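Local atomic coordinates of ABC-type transport auxiliary lipoprotein component domain-containing protein (Xanthomonas campestris pv. campestris, PDB entry 2IQI), a protein that is of unknown function but is probably an auxiliary lipoprotein component of an ABC-type transport system. Residues A[30-39]-A[99-107]; A[72-81]-A[166-177]. All coordinates share one frame; numbering follows the deposited sequence.

Contact 1: residues A[30-39]-A[99-107]; sequences WQLLVAKPSA and SDYKLAIDV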
# COMPACT_ATOMS: atom_id res chain seq x y z
N TRP A 30 5.47 21.55 0.77
CA TRP A 30 5.98 21.00 -0.48
C TRP A 30 4.86 20.19 -1.18
O TRP A 30 3.71 20.07 -0.65
CB TRP A 30 7.28 20.21 -0.29
CG TRP A 30 7.27 19.33 0.92
CD1 TRP A 30 7.68 19.66 2.16
CD2 TRP A 30 6.80 17.98 0.99
NE1 TRP A 30 7.51 18.60 3.01
CE2 TRP A 30 6.96 17.56 2.32
CE3 TRP A 30 6.25 17.08 0.06
CZ2 TRP A 30 6.62 16.26 2.75
CZ3 TRP A 30 5.89 15.79 0.50
CH2 TRP A 30 6.09 15.39 1.83
N GLN A 31 5.16 19.67 -2.37
CA GLN A 31 4.13 19.13 -3.23
C GLN A 31 4.54 17.75 -3.62
O GLN A 31 5.74 17.53 -3.89
CB GLN A 31 3.95 19.98 -4.46
CG GLN A 31 3.41 21.37 -4.14
CD GLN A 31 2.78 22.08 -5.35
OE1 GLN A 31 1.97 23.01 -5.17
NE2 GLN A 31 3.13 21.63 -6.58
N LEU A 32 3.56 16.84 -3.63
CA LEU A 32 3.82 15.43 -3.76
C LEU A 32 3.21 14.81 -4.99
O LEU A 32 2.00 14.93 -5.25
CB LEU A 32 3.38 14.66 -2.50
CG LEU A 32 3.69 13.15 -2.38
CD1 LEU A 32 5.18 12.83 -2.44
CD2 LEU A 32 3.08 12.56 -1.13
N LEU A 33 4.06 14.14 -5.75
CA LEU A 33 3.58 13.35 -6.85
C LEU A 33 3.64 11.87 -6.42
O LEU A 33 4.73 11.38 -6.09
CB LEU A 33 4.42 13.59 -8.13
CG LEU A 33 4.18 12.48 -9.17
CD1 LEU A 33 2.81 12.64 -9.76
CD2 LEU A 33 5.25 12.39 -10.28
N VAL A 34 2.49 11.18 -6.44
CA VAL A 34 2.47 9.77 -6.14
C VAL A 34 2.54 9.02 -7.47
O VAL A 34 1.61 9.07 -8.26
CB VAL A 34 1.18 9.38 -5.34
CG1 VAL A 34 1.11 7.87 -5.11
CG2 VAL A 34 1.11 10.13 -4.04
N ALA A 35 3.64 8.32 -7.72
CA ALA A 35 3.77 7.50 -8.92
C ALA A 35 2.82 6.27 -8.98
O ALA A 35 2.20 5.89 -7.96
CB ALA A 35 5.21 7.07 -9.09
N LYS A 36 2.69 5.67 -10.16
CA LYS A 36 2.05 4.36 -10.27
C LYS A 36 2.97 3.37 -9.57
O LYS A 36 4.15 3.33 -9.87
CB LYS A 36 1.85 3.92 -11.73
CG LYS A 36 0.55 4.41 -12.35
CD LYS A 36 -0.01 3.45 -13.44
CE LYS A 36 -1.18 4.14 -14.29
NZ LYS A 36 -1.16 3.86 -15.83
N PRO A 37 2.42 2.57 -8.63
CA PRO A 37 3.19 1.46 -8.05
C PRO A 37 3.58 0.49 -9.12
O PRO A 37 2.87 0.33 -10.11
CB PRO A 37 2.19 0.81 -7.11
CG PRO A 37 1.23 1.93 -6.77
CD PRO A 37 1.07 2.66 -8.05
N SER A 38 4.73 -0.14 -8.94
CA SER A 38 5.19 -1.11 -9.92
C SER A 38 5.13 -2.49 -9.27
O SER A 38 5.16 -2.58 -8.02
CB SER A 38 6.57 -0.75 -10.47
OG SER A 38 7.53 -0.70 -9.44
N ALA A 39 5.03 -3.55 -10.09
CA ALA A 39 4.81 -4.91 -9.61
C ALA A 39 4.80 -5.95 -10.71
O ALA A 39 4.44 -5.66 -11.83
CB ALA A 39 3.50 -4.98 -8.83
N SER A 99 5.64 19.86 -8.95
CA SER A 99 5.94 18.97 -7.80
C SER A 99 7.41 18.95 -7.24
O SER A 99 8.38 18.80 -8.00
CB SER A 99 5.49 17.52 -8.10
OG SER A 99 6.51 16.79 -8.78
N ASP A 100 7.53 19.05 -5.91
CA ASP A 100 8.82 18.94 -5.18
C ASP A 100 9.33 17.50 -4.95
O ASP A 100 10.48 17.19 -5.24
CB ASP A 100 8.72 19.65 -3.84
CG ASP A 100 8.18 21.06 -3.96
OD1 ASP A 100 8.98 21.96 -4.28
OD2 ASP A 100 6.98 21.28 -3.71
N TYR A 101 8.49 16.62 -4.42
CA TYR A 101 8.88 15.21 -4.17
C TYR A 101 8.05 14.23 -4.97
O TYR A 101 6.92 14.54 -5.32
CB TYR A 101 8.78 14.86 -2.68
CG TYR A 101 9.75 15.64 -1.84
CD1 TYR A 101 11.07 15.21 -1.66
CD2 TYR A 101 9.36 16.86 -1.25
CE1 TYR A 101 11.98 15.95 -0.90
CE2 TYR A 101 10.27 17.61 -0.48
CZ TYR A 101 11.57 17.14 -0.32
OH TYR A 101 12.44 17.85 0.43
N LYS A 102 8.63 13.06 -5.22
CA LYS A 102 7.94 11.96 -5.91
C LYS A 102 7.99 10.71 -5.03
O LYS A 102 9.07 10.28 -4.63
CB LYS A 102 8.58 11.70 -7.27
CG LYS A 102 8.09 10.44 -8.01
CD LYS A 102 9.19 9.85 -8.94
CE LYS A 102 8.58 9.34 -10.28
NZ LYS A 102 9.55 8.59 -11.16
N LEU A 103 6.81 10.15 -4.72
CA LEU A 103 6.69 8.88 -3.96
C LEU A 103 6.53 7.71 -4.90
O LEU A 103 5.47 7.57 -5.55
CB LEU A 103 5.51 8.91 -3.01
CG LEU A 103 5.18 7.64 -2.24
CD1 LEU A 103 6.31 7.21 -1.34
CD2 LEU A 103 3.93 7.86 -1.43
N ALA A 104 7.56 6.87 -4.97
CA ALA A 104 7.53 5.67 -5.81
C ALA A 104 7.48 4.35 -5.00
O ALA A 104 8.38 4.05 -4.20
CB ALA A 104 8.71 5.68 -6.76
N ILE A 105 6.45 3.55 -5.25
CA ILE A 105 6.24 2.30 -4.54
C ILE A 105 6.46 1.10 -5.44
O ILE A 105 5.94 1.03 -6.52
CB ILE A 105 4.83 2.26 -3.93
CG1 ILE A 105 4.61 3.43 -2.98
CG2 ILE A 105 4.64 1.02 -3.11
CD1 ILE A 105 3.14 3.67 -2.67
N ASP A 106 7.27 0.15 -5.00
CA ASP A 106 7.39 -1.13 -5.69
C ASP A 106 6.74 -2.15 -4.77
O ASP A 106 7.12 -2.23 -3.59
CB ASP A 106 8.84 -1.45 -5.94
CG ASP A 106 9.03 -2.66 -6.82
OD1 ASP A 106 8.42 -2.70 -7.94
OD2 ASP A 106 9.82 -3.57 -6.41
N VAL A 107 5.73 -2.87 -5.28
CA VAL A 107 4.98 -3.87 -4.50
C VAL A 107 5.58 -5.27 -4.70
O VAL A 107 5.74 -5.73 -5.84
CB VAL A 107 3.51 -3.90 -4.90
CG1 VAL A 107 2.78 -4.99 -4.17
CG2 VAL A 107 2.87 -2.55 -4.61
O HOH W 1 4.14 4.90 -5.93

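Contact 2: residues A[72-81]-A[166-177]; sequences MLEDSVVRAF and LTQVTTELVGWT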
# COMPACT_ATOMS: atom_id res chain seq x y z
N MET A 72 -5.46 -0.27 -6.05
CA MET A 72 -6.10 -0.15 -4.72
C MET A 72 -5.09 0.59 -3.85
O MET A 72 -5.45 1.47 -3.05
CB MET A 72 -6.43 -1.51 -4.04
CG MET A 72 -7.29 -2.54 -4.78
SD MET A 72 -7.55 -4.10 -3.84
CE MET A 72 -8.47 -3.39 -2.51
N LEU A 73 -3.81 0.23 -4.04
CA LEU A 73 -2.71 0.82 -3.33
C LEU A 73 -2.44 2.28 -3.74
O LEU A 73 -2.30 3.18 -2.91
CB LEU A 73 -1.46 -0.04 -3.39
CG LEU A 73 -0.43 0.58 -2.44
CD1 LEU A 73 -0.54 -0.02 -1.05
CD2 LEU A 73 0.98 0.48 -3.03
N GLU A 74 -2.39 2.52 -5.04
CA GLU A 74 -2.37 3.89 -5.54
C GLU A 74 -3.57 4.76 -5.05
O GLU A 74 -3.41 5.91 -4.68
CB GLU A 74 -2.27 3.87 -7.04
CG GLU A 74 -1.81 5.15 -7.66
CD GLU A 74 -2.20 5.25 -9.13
OE1 GLU A 74 -2.28 4.18 -9.80
OE2 GLU A 74 -2.44 6.41 -9.60
N ASP A 75 -4.77 4.22 -5.01
CA ASP A 75 -5.87 5.03 -4.50
C ASP A 75 -5.84 5.21 -2.98
O ASP A 75 -6.30 6.23 -2.50
CB ASP A 75 -7.26 4.51 -4.94
CG ASP A 75 -7.49 4.62 -6.44
OD1 ASP A 75 -6.53 5.02 -7.15
OD2 ASP A 75 -8.62 4.31 -6.91
N SER A 76 -5.34 4.24 -2.23
CA SER A 76 -5.38 4.38 -0.78
C SER A 76 -4.46 5.46 -0.36
O SER A 76 -4.79 6.27 0.52
CB SER A 76 -4.94 3.10 -0.09
OG SER A 76 -5.93 2.14 -0.30
N VAL A 77 -3.29 5.44 -1.00
CA VAL A 77 -2.18 6.29 -0.64
C VAL A 77 -2.55 7.75 -0.90
O VAL A 77 -2.47 8.60 0.02
CB VAL A 77 -0.87 5.86 -1.36
CG1 VAL A 77 0.15 6.96 -1.29
CG2 VAL A 77 -0.32 4.62 -0.71
N VAL A 78 -2.99 8.03 -2.13
CA VAL A 78 -3.38 9.36 -2.55
C VAL A 78 -4.60 9.84 -1.76
O VAL A 78 -4.60 10.96 -1.27
CB VAL A 78 -3.71 9.38 -4.03
CG1 VAL A 78 -4.50 10.62 -4.36
CG2 VAL A 78 -2.45 9.34 -4.83
N ARG A 79 -5.61 9.00 -1.61
CA ARG A 79 -6.73 9.39 -0.77
C ARG A 79 -6.31 9.67 0.64
O ARG A 79 -6.78 10.64 1.22
CB ARG A 79 -7.88 8.39 -0.82
CG ARG A 79 -8.34 8.28 -2.25
CD ARG A 79 -9.60 7.53 -2.52
NE ARG A 79 -9.72 7.55 -3.98
CZ ARG A 79 -10.28 6.60 -4.72
NH1 ARG A 79 -10.79 5.53 -4.13
NH2 ARG A 79 -10.30 6.73 -6.05
N ALA A 80 -5.41 8.86 1.22
CA ALA A 80 -4.99 9.14 2.61
C ALA A 80 -4.16 10.45 2.77
O ALA A 80 -4.30 11.17 3.76
CB ALA A 80 -4.31 7.97 3.23
N PHE A 81 -3.35 10.80 1.77
CA PHE A 81 -2.75 12.14 1.71
C PHE A 81 -3.81 13.23 1.63
O PHE A 81 -3.73 14.22 2.34
CB PHE A 81 -1.72 12.29 0.57
CG PHE A 81 -0.41 11.57 0.83
CD1 PHE A 81 0.39 11.93 1.91
CD2 PHE A 81 0.01 10.55 -0.01
CE1 PHE A 81 1.58 11.28 2.15
CE2 PHE A 81 1.21 9.89 0.23
CZ PHE A 81 1.99 10.24 1.29
N LEU A 166 -4.13 -3.18 4.19
CA LEU A 166 -4.09 -2.01 3.36
C LEU A 166 -4.10 -0.80 4.22
O LEU A 166 -3.31 0.11 3.95
CB LEU A 166 -5.31 -1.93 2.46
CG LEU A 166 -5.01 -2.33 1.03
CD1 LEU A 166 -6.27 -2.88 0.36
CD2 LEU A 166 -4.41 -1.14 0.32
N THR A 167 -4.99 -0.76 5.21
CA THR A 167 -5.16 0.43 6.03
C THR A 167 -3.87 0.68 6.80
O THR A 167 -3.33 1.80 6.78
CB THR A 167 -6.39 0.33 6.95
OG1 THR A 167 -7.56 0.23 6.15
CG2 THR A 167 -6.52 1.56 7.87
N GLN A 168 -3.33 -0.38 7.42
CA GLN A 168 -2.08 -0.25 8.19
C GLN A 168 -0.85 0.15 7.35
O GLN A 168 -0.12 1.04 7.77
CB GLN A 168 -1.82 -1.48 9.05
CG GLN A 168 -0.52 -1.43 9.79
CD GLN A 168 -0.20 -2.70 10.58
OE1 GLN A 168 -1.08 -3.47 10.95
NE2 GLN A 168 1.09 -2.90 10.87
N VAL A 169 -0.62 -0.46 6.17
CA VAL A 169 0.56 -0.09 5.36
C VAL A 169 0.45 1.34 4.84
O VAL A 169 1.45 2.05 4.84
CB VAL A 169 0.98 -1.14 4.23
CG1 VAL A 169 0.17 -1.02 2.95
CG2 VAL A 169 2.45 -1.04 3.91
N THR A 170 -0.75 1.75 4.42
CA THR A 170 -0.99 3.09 3.89
C THR A 170 -0.70 4.09 5.01
O THR A 170 -0.12 5.13 4.77
CB THR A 170 -2.46 3.26 3.40
OG1 THR A 170 -2.74 2.32 2.36
CG2 THR A 170 -2.73 4.65 2.87
N THR A 171 -1.10 3.76 6.25
CA THR A 171 -0.89 4.66 7.39
C THR A 171 0.63 4.83 7.63
O THR A 171 1.12 5.92 8.00
CB THR A 171 -1.58 4.14 8.67
OG1 THR A 171 -2.99 4.09 8.45
CG2 THR A 171 -1.35 5.05 9.78
N GLU A 172 1.36 3.75 7.43
CA GLU A 172 2.79 3.81 7.66
C GLU A 172 3.46 4.58 6.52
O GLU A 172 4.47 5.23 6.73
CB GLU A 172 3.37 2.39 7.83
CG GLU A 172 3.06 1.73 9.19
CD GLU A 172 3.50 0.22 9.29
OE1 GLU A 172 4.46 -0.26 8.59
OE2 GLU A 172 2.88 -0.50 10.14
N LEU A 173 2.88 4.52 5.33
CA LEU A 173 3.49 5.17 4.18
C LEU A 173 3.34 6.67 4.25
O LEU A 173 4.30 7.42 4.12
CB LEU A 173 2.84 4.69 2.90
CG LEU A 173 3.45 3.46 2.28
CD1 LEU A 173 2.52 2.83 1.21
CD2 LEU A 173 4.74 3.98 1.71
N VAL A 174 2.10 7.09 4.45
CA VAL A 174 1.77 8.46 4.52
C VAL A 174 2.63 9.18 5.55
O VAL A 174 3.15 10.28 5.28
CB VAL A 174 0.29 8.59 4.79
CG1 VAL A 174 -0.05 9.98 5.30
CG2 VAL A 174 -0.48 8.31 3.51
N GLY A 175 2.80 8.56 6.72
CA GLY A 175 3.42 9.20 7.85
C GLY A 175 4.89 9.27 7.58
O GLY A 175 5.56 10.21 7.97
N TRP A 176 5.41 8.29 6.87
CA TRP A 176 6.85 8.26 6.63
C TRP A 176 7.19 9.20 5.52
O TRP A 176 8.30 9.70 5.47
CB TRP A 176 7.28 6.85 6.29
CG TRP A 176 8.63 6.71 5.85
CD1 TRP A 176 9.73 6.51 6.63
CD2 TRP A 176 9.07 6.68 4.50
NE1 TRP A 176 10.85 6.39 5.83
CE2 TRP A 176 10.47 6.50 4.52
CE3 TRP A 176 8.43 6.82 3.26
CZ2 TRP A 176 11.23 6.44 3.34
CZ3 TRP A 176 9.20 6.76 2.08
CH2 TRP A 176 10.57 6.57 2.14
N THR A 177 6.24 9.42 4.61
CA THR A 177 6.44 10.32 3.48
C THR A 177 6.45 11.76 3.95
O THR A 177 7.31 12.53 3.56
CB THR A 177 5.34 10.15 2.43
OG1 THR A 177 5.32 8.79 2.02
CG2 THR A 177 5.62 11.03 1.19

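Contact 1: residues A[30-39]-A[99-107]
Tyr101 turns the CD2–CE2 edge of its ring onto one face of the Trp30 indole, an edge-to-face (T-shaped) pair with the centroids of the Trp30 six-membered ring and the Tyr101 ring 4.9 Å apart and planes at 74°. CD2 of Tyr101 stands above the indole plane, displaced toward its rim, while CB of Trp30 lies in plane at the edge of the tyrosine ring. The Trp30 torsion (chi1 42°) sets CG between the backbone N and the carbonyl carbon, which presents that face to Tyr101. Trp30 NE1 is hydrogen-bonded to Gln182 OE1 and Tyr101 OH to Asp184 OD1, both on helix 155-185. Beyond the rings the backbones form a parallel ladder, its straightest bond running from Tyr101 N to Gln31 O (2.9 Å, 175°). The register shifts by one residue between Val34 and Ser38, so a short loop parts two ladders; there a water donates to Ala35 O and Leu103 O and accepts from Ile105 N. Pairing resumes with Ser38 N to Ile105 O and Val107 N to Ser38 O (2.8 Å), and Ser38 OG donates to Asp106 OD1 (2.7 Å) on its anti side. Strand 31-34 is flanked by strands 89-91 and 101-110, the latter pairing onward with 121-132; Leu32 touches helices 69-82 and 155-185.

Contact 2: residues A[72-81]-A[166-177]
The side chains of Phe81 and Val174 run past one another in opposing senses, with Val174 CG2 over the centre of the phenyl face: it lies 3.8 Å from the ring centroid and 9° off the normal, a well-centred CH-pi contact. Thr177 crosses the Phe81 side chain at about a right angle, with its CB 3.5 Å from Phe81 CZ near the ring plane, so one residue covers a face and the other an edge. One turn back from Val174, Thr170 CG2 meets Ala80 CB (3.7 Å). Chi1 of -60° directs that methyl there and leaves OG1 beside the backbone N, where it donates to Leu166 O (2.8 Å). Ser76 OG likewise returns to Met72 O, so both hydroxyls donate within their own helices, and the two helices meet by van der Waals packing. The Val77 and Leu173 side chains cross at about a right angle, CG2 of Val77 to CD1 of Leu173 3.9 Å, and so do Met72 and Leu166, with Met72 CE 3.7 Å from Leu166 CD1. The segment axes approach to 9.5 Å at -52°, near the centre of the chain. Leu73 and Phe81 also reach strand 101-110, Val77 and Phe81 strand 31-34, and Val169 rests on Phe144 of strand 137-149; Val17, Val19 and Trp25, between strands 11-13 and 31-34, also touch this helix pair.

From the N terminus the chain passes through strand 11-13 before reaching 30-39, then helix segment 72-81, then 99-107, where contact 1 closes a loop with 59 residues between its segments. It continues through the long hairpin strands to 166-177, where contact 2 closes a loop with 84 residues between. The two loops therefore cross, since the segments alternate: helix 69-82 lies within the first connection, and strand 101-110 within the second. Their centres are about 11 Å apart and they touch directly, Leu32 CD2 meeting Phe81 CZ at 3.5 Å and Val34 CB meeting Val78 CG2 at 3.7 Å. Together they bind the mixed sheet to the helix pair packed on one of its faces.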